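Tail fiber protein (Pseudomonas aeruginosa, PDB 6CL6) probably serves as the receptor-binding fiber of the R2 pyocin, a contractile injection system, recognising the surface of the target cell. Local coordinates at residues Leu33-Ala37 and Arg38-Thr42; Gly132-Pro135 and Gly136-Leu140; Arg346-Thr350 and Thr351-Ile355. All blocks are in the same frame, centred on the assembly; numbering follows the deposited sequence.

Contact 1: Leu33-Ala37 and Arg38-Thr42; sequences LPVFA and RGLAT
Val35 O takes two backbone N-H groups, from Arg38 and Leu40, which approach from opposite faces of its carbonyl plane. Arg38 N lies 2.9 Å from Val35 O and makes an i to i+3 bond of the short 3-10 turn; Leu40 N reaches Val35 O at 3.1 Å and closes a six-residue loop. Inside that loop Gly39 N donates to Phe36 O at 3.2 Å. Paired with the positive phi of Gly39 (80°), this is a Schellman motif, and it turns the chain out of the 3-10 segment. Leu33 CB packs 3.9 Å from Arg38 CG, and the arginine then bends at chi3 (59°) so that CD1 of Leu40 sits 3.7 Å above the centre of its guanidinium plane. One water joins Arg38 NH1 to Leu33 O. Val35 CB meets Leu40 CB, while Val35 CG2 comes within 3.3 Å of Thr42 OG1, the two side chains crossing at about a right angle. Leu33 packs on Pro34 of the second subunit and Leu33 of the third; Arg38, Leu40 and Thr42 also touch the second. The turn thus uses Val35 O and Phe36 O internally, whereas the Gly39 and Ala41 backbones bond to the second subunit.

Contact 2: Gly132-Pro135 and Gly136-Leu140; sequences GELP and GGVNL
Gly136 and Gly137, the latter with a positive phi of 73°, turn the chain so that Val138 comes back to face Pro135. Its CG2 branch does most of the touching: it rests 3.5 Å from Pro135 O and 3.7 Å from Pro135 CD, with the valine set across the proline ring at about a right angle. CG1 is anti to the backbone N (chi1 177°), which directs this second branch to Leu134, where it meets CD2 at 4.4 Å. The backbone of the bend is bridged by water rather than closed directly: one water donates to Pro135 O at 2.6 Å and accepts from Val138 N at 3.1 Å. Past Asn139, Leu140 brings its CD2 to 4.5 Å from Leu134 CD1, so Leu134 is touched by Val138 on one methyl and by Leu140 on the other. Around this loop, Leu134 also packs on Trp149 and Gln151 of strand 147-151, and Gln151 NE2 bonds to Pro135 O. The backbones of Val138 and Leu140 bond to Ala161, just beyond helix 154-159, whose Ser159 OG pairs with Gly137 N; the bend thus runs between that helix and strand 132-133, outermost in its sheet within this chain.

Contact 3: Arg346-Thr350 and Thr351-Ile355; sequences RGATT and TTAVI
A beta hairpin between strands 343-346 and 352-357 brings Arg346 opposite Val354 as an antiparallel hydrogen-bonded pair. Arg346 N donates to Val354 O at 3.0 Å, in the carbonyl plane, and Val354 N returns a bond to Arg346 O at 2.7 Å with the C=O pointing almost straight at the donor. Above this pair the arginine side chain runs extended from CG to NE, and a chi4 of -87° turns the guanidinium out of line with the chain. Val354 CG1 then lies over one face of it, offset toward the rim and 3.6 Å from Arg346 NH1. A water links NH1 to Val354 O, so that carbonyl serves both the backbone and, through water, the side chain. NH2 makes a salt bridge with Asp311 of strand 310-315, on the far side of strand 352-357, and the side chain also packs on Thr332 of the third subunit.

Beyond the pair the chain leaves regular pairing at Gly347, whose phi is positive, and Ala348 CA rides 3.2 Å from Thr352 O in a CA-H...O contact. The same carbonyl accepts Thr349 N at 2.8 Å. At the hairpin end Thr349 forms an ST turn: its OG1, held between the backbone N and the carbonyl carbon (chi1 71°), accepts N-H from both Thr351 and Thr352, each at 3.1 Å. One side-chain oxygen thereby ties down two successive peptide groups. The side chains of Thr349 and Thr352 lie side by side and point the same way, with a water bonded to both hydroxyls; a second water spans Thr350 OG1 and Thr351 OG1. On the strand itself Ala353 CB packs 4.0 Å from Ala348 CB, while the Ala353 backbone bonds to Ile314 of strand 310-315.

The three contacts are strung along an elongated trimeric fiber and do not touch. Contacts 1 and 2 lie on the same side of the chain's centre, their centres 45 Å apart, whereas contact 3 sits on the opposite side, 139 Å from contact 2 and 181 Å from contact 1 between centres. Contact 1 precedes the antiparallel sheet that begins with strand 57-60; contact 2 starts on strand 132-133 of the next sheet and runs into the following loop. Contact 3 falls in the C-terminal region related to H-type lectins, where a calcium ion lies about 13 Å from the side chain of Arg346. The iron site at His243 and His245 lies between contacts 2 and 3 in sequence.

Contact 1: Leu33-Ala37 and Arg38-Thr42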
# COMPACT_ATOMS: atom_id res chain seq x y z
N LEU A 33 -0.59 15.94 -86.74
CA LEU A 33 0.37 16.23 -85.67
C LEU A 33 1.26 15.02 -85.37
O LEU A 33 0.79 13.88 -85.39
CB LEU A 33 -0.35 16.62 -84.38
CG LEU A 33 -1.23 17.85 -84.35
CD1 LEU A 33 -1.69 18.05 -82.91
CD2 LEU A 33 -0.46 19.05 -84.84
N PRO A 34 2.52 15.24 -85.04
CA PRO A 34 3.32 14.16 -84.46
C PRO A 34 2.56 13.58 -83.27
O PRO A 34 1.86 14.30 -82.56
CB PRO A 34 4.62 14.86 -84.04
CG PRO A 34 4.70 16.06 -84.91
CD PRO A 34 3.26 16.53 -85.09
N VAL A 35 2.69 12.27 -83.07
CA VAL A 35 1.75 11.57 -82.20
C VAL A 35 1.83 12.06 -80.77
O VAL A 35 0.80 12.13 -80.09
CB VAL A 35 1.94 10.04 -82.28
CG1 VAL A 35 1.58 9.54 -83.68
CG2 VAL A 35 3.35 9.63 -81.92
N PHE A 36 3.03 12.43 -80.29
CA PHE A 36 3.14 12.87 -78.89
C PHE A 36 2.35 14.14 -78.64
O PHE A 36 1.92 14.39 -77.50
CB PHE A 36 4.62 13.06 -78.51
CG PHE A 36 5.40 13.92 -79.46
CD1 PHE A 36 5.28 15.32 -79.41
CD2 PHE A 36 6.27 13.36 -80.37
CE1 PHE A 36 6.03 16.12 -80.26
CE2 PHE A 36 7.00 14.16 -81.24
CZ PHE A 36 6.89 15.54 -81.16
N ALA A 37 2.15 14.96 -79.66
CA ALA A 37 1.34 16.18 -79.49
C ALA A 37 -0.14 15.91 -79.44
O ALA A 37 -0.92 16.80 -79.06
CB ALA A 37 1.66 17.18 -80.61
N ARG A 38 -0.57 14.69 -79.77
CA ARG A 38 -1.95 14.25 -79.60
C ARG A 38 -2.13 13.52 -78.27
O ARG A 38 -3.22 13.02 -77.99
CB ARG A 38 -2.34 13.35 -80.76
CG ARG A 38 -2.14 13.96 -82.15
CD ARG A 38 -2.31 12.92 -83.24
NE ARG A 38 -3.62 12.31 -83.22
CZ ARG A 38 -3.97 11.24 -83.93
NH1 ARG A 38 -3.08 10.67 -84.74
NH2 ARG A 38 -5.21 10.74 -83.84
N GLY A 39 -1.09 13.45 -77.46
CA GLY A 39 -1.15 12.65 -76.25
C GLY A 39 -0.94 11.16 -76.46
O GLY A 39 -1.13 10.38 -75.51
N LEU A 40 -0.50 10.75 -77.65
CA LEU A 40 -0.27 9.34 -77.95
C LEU A 40 1.16 8.96 -77.59
O LEU A 40 2.12 9.56 -78.09
CB LEU A 40 -0.53 9.06 -79.43
CG LEU A 40 -2.00 9.26 -79.86
CD1 LEU A 40 -2.07 9.12 -81.40
CD2 LEU A 40 -2.87 8.31 -79.20
N ALA A 41 1.31 7.94 -76.75
CA ALA A 41 2.60 7.51 -76.25
C ALA A 41 3.19 6.45 -77.18
O ALA A 41 3.62 5.40 -76.76
CB ALA A 41 2.48 7.00 -74.83
N THR A 42 3.18 6.75 -78.48
CA THR A 42 3.48 5.75 -79.50
C THR A 42 4.68 6.09 -80.38
O THR A 42 4.93 5.38 -81.36
CB THR A 42 2.26 5.53 -80.42
OG1 THR A 42 1.94 6.77 -81.03
CG2 THR A 42 1.09 5.03 -79.65
O HOH W 1 -0.60 11.76 -86.23

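Contact 2: Gly132-Pro135 and Gly136-Leu140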
# COMPACT_ATOMS: atom_id res chain seq x y z
N GLY A 132 -5.99 1.78 -44.27
CA GLY A 132 -7.07 0.82 -44.42
C GLY A 132 -7.75 0.49 -43.10
O GLY A 132 -7.24 0.80 -42.01
N GLU A 133 -8.91 -0.12 -43.24
CA GLU A 133 -9.62 -0.75 -42.13
C GLU A 133 -9.20 -2.21 -42.08
O GLU A 133 -9.17 -2.89 -43.10
CB GLU A 133 -11.12 -0.63 -42.31
CG GLU A 133 -11.63 0.76 -42.15
CD GLU A 133 -11.81 1.13 -40.69
OE1 GLU A 133 -12.14 0.23 -39.89
OE2 GLU A 133 -11.60 2.31 -40.35
N LEU A 134 -8.85 -2.68 -40.89
CA LEU A 134 -8.47 -4.07 -40.73
C LEU A 134 -9.73 -4.93 -40.64
O LEU A 134 -10.57 -4.68 -39.78
CB LEU A 134 -7.63 -4.25 -39.48
CG LEU A 134 -6.30 -3.52 -39.48
CD1 LEU A 134 -5.70 -3.50 -38.09
CD2 LEU A 134 -5.34 -4.15 -40.45
N PRO A 135 -9.87 -5.94 -41.48
CA PRO A 135 -10.99 -6.89 -41.35
C PRO A 135 -10.74 -7.84 -40.20
O PRO A 135 -9.81 -7.65 -39.42
CB PRO A 135 -10.97 -7.61 -42.70
CG PRO A 135 -9.54 -7.64 -43.07
CD PRO A 135 -8.97 -6.31 -42.60
N GLY A 136 -11.57 -8.88 -40.11
CA GLY A 136 -11.29 -9.97 -39.18
C GLY A 136 -10.14 -10.83 -39.67
O GLY A 136 -9.67 -10.73 -40.79
N GLY A 137 -9.67 -11.68 -38.77
CA GLY A 137 -8.68 -12.69 -39.14
C GLY A 137 -7.27 -12.21 -39.41
O GLY A 137 -6.44 -13.01 -39.89
N VAL A 138 -6.93 -10.96 -39.11
CA VAL A 138 -5.62 -10.43 -39.46
C VAL A 138 -4.60 -10.83 -38.41
O VAL A 138 -4.83 -10.69 -37.21
CB VAL A 138 -5.66 -8.90 -39.63
CG1 VAL A 138 -4.29 -8.37 -39.93
CG2 VAL A 138 -6.65 -8.52 -40.71
N ASN A 139 -3.47 -11.33 -38.88
CA ASN A 139 -2.29 -11.55 -38.04
C ASN A 139 -1.42 -10.29 -38.11
O ASN A 139 -0.87 -9.96 -39.19
CB ASN A 139 -1.54 -12.78 -38.51
CG ASN A 139 -0.41 -13.16 -37.58
OD1 ASN A 139 0.08 -12.36 -36.74
ND2 ASN A 139 0.03 -14.40 -37.71
N LEU A 140 -1.30 -9.58 -36.99
CA LEU A 140 -0.56 -8.34 -37.03
C LEU A 140 0.89 -8.55 -37.38
O LEU A 140 1.55 -7.59 -37.79
CB LEU A 140 -0.66 -7.58 -35.69
CG LEU A 140 -2.06 -7.12 -35.30
CD1 LEU A 140 -1.99 -6.09 -34.19
CD2 LEU A 140 -2.86 -6.54 -36.46
O HOH W 2 -8.38 -8.76 -37.57

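Contact 3: Arg346-Thr350 and Thr351-Ile355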
# COMPACT_ATOMS: atom_id res chain seq x y z
N ARG A 346 -12.32 -14.35 101.58
CA ARG A 346 -13.71 -13.92 101.54
C ARG A 346 -13.77 -12.42 101.32
O ARG A 346 -12.75 -11.72 101.35
CB ARG A 346 -14.45 -14.31 102.82
CG ARG A 346 -14.28 -13.32 103.97
CD ARG A 346 -14.92 -13.85 105.25
NE ARG A 346 -14.96 -12.83 106.31
CZ ARG A 346 -13.96 -12.61 107.17
NH1 ARG A 346 -12.84 -13.31 107.10
NH2 ARG A 346 -14.09 -11.67 108.11
N GLY A 347 -14.99 -11.93 101.12
CA GLY A 347 -15.23 -10.51 101.08
C GLY A 347 -14.59 -9.80 99.91
O GLY A 347 -14.24 -8.62 100.01
N ALA A 348 -14.45 -10.49 98.78
CA ALA A 348 -13.73 -9.93 97.64
C ALA A 348 -14.59 -8.90 96.92
O ALA A 348 -15.75 -9.16 96.60
CB ALA A 348 -13.35 -11.04 96.67
N THR A 349 -13.99 -7.74 96.64
CA THR A 349 -14.54 -6.76 95.71
C THR A 349 -13.68 -6.81 94.44
O THR A 349 -12.89 -7.73 94.24
CB THR A 349 -14.56 -5.36 96.33
OG1 THR A 349 -13.23 -4.85 96.46
CG2 THR A 349 -15.22 -5.40 97.71
N THR A 350 -13.82 -5.79 93.59
CA THR A 350 -12.93 -5.72 92.43
C THR A 350 -11.50 -5.38 92.84
O THR A 350 -10.58 -5.61 92.05
CB THR A 350 -13.42 -4.67 91.44
OG1 THR A 350 -13.59 -3.43 92.12
CG2 THR A 350 -14.72 -5.11 90.80
N THR A 351 -11.29 -4.85 94.05
CA THR A 351 -9.99 -4.35 94.45
C THR A 351 -9.41 -4.98 95.71
O THR A 351 -8.19 -4.93 95.88
CB THR A 351 -10.05 -2.83 94.66
OG1 THR A 351 -11.05 -2.50 95.63
CG2 THR A 351 -10.38 -2.12 93.34
N THR A 352 -10.24 -5.55 96.58
CA THR A 352 -9.74 -6.05 97.86
C THR A 352 -10.40 -7.39 98.21
O THR A 352 -11.39 -7.80 97.61
CB THR A 352 -10.02 -5.07 99.00
OG1 THR A 352 -11.44 -4.96 99.16
CG2 THR A 352 -9.40 -3.70 98.73
N ALA A 353 -9.84 -8.05 99.22
CA ALA A 353 -10.45 -9.22 99.83
C ALA A 353 -9.93 -9.34 101.25
O ALA A 353 -9.03 -8.60 101.69
CB ALA A 353 -10.15 -10.48 99.03
N VAL A 354 -10.52 -10.28 101.99
CA VAL A 354 -10.20 -10.47 103.41
C VAL A 354 -9.65 -11.87 103.60
O VAL A 354 -10.28 -12.86 103.21
CB VAL A 354 -11.42 -10.25 104.31
CG1 VAL A 354 -11.04 -10.45 105.79
CG2 VAL A 354 -11.99 -8.83 104.09
N ILE A 355 -8.45 -11.95 104.18
CA ILE A 355 -7.76 -13.20 104.44
C ILE A 355 -7.86 -13.48 105.93
O ILE A 355 -7.48 -12.64 106.76
CB ILE A 355 -6.30 -13.15 103.98
CG1 ILE A 355 -6.19 -12.82 102.48
CG2 ILE A 355 -5.61 -14.48 104.29
CD1 ILE A 355 -6.98 -13.75 101.56
O HOH W 3 -11.45 -14.81 105.08
O HOH W 4 -12.26 -6.63 100.68
O HOH W 5 -13.13 -2.73 98.22
O HOH W 6 -13.71 -2.16 94.64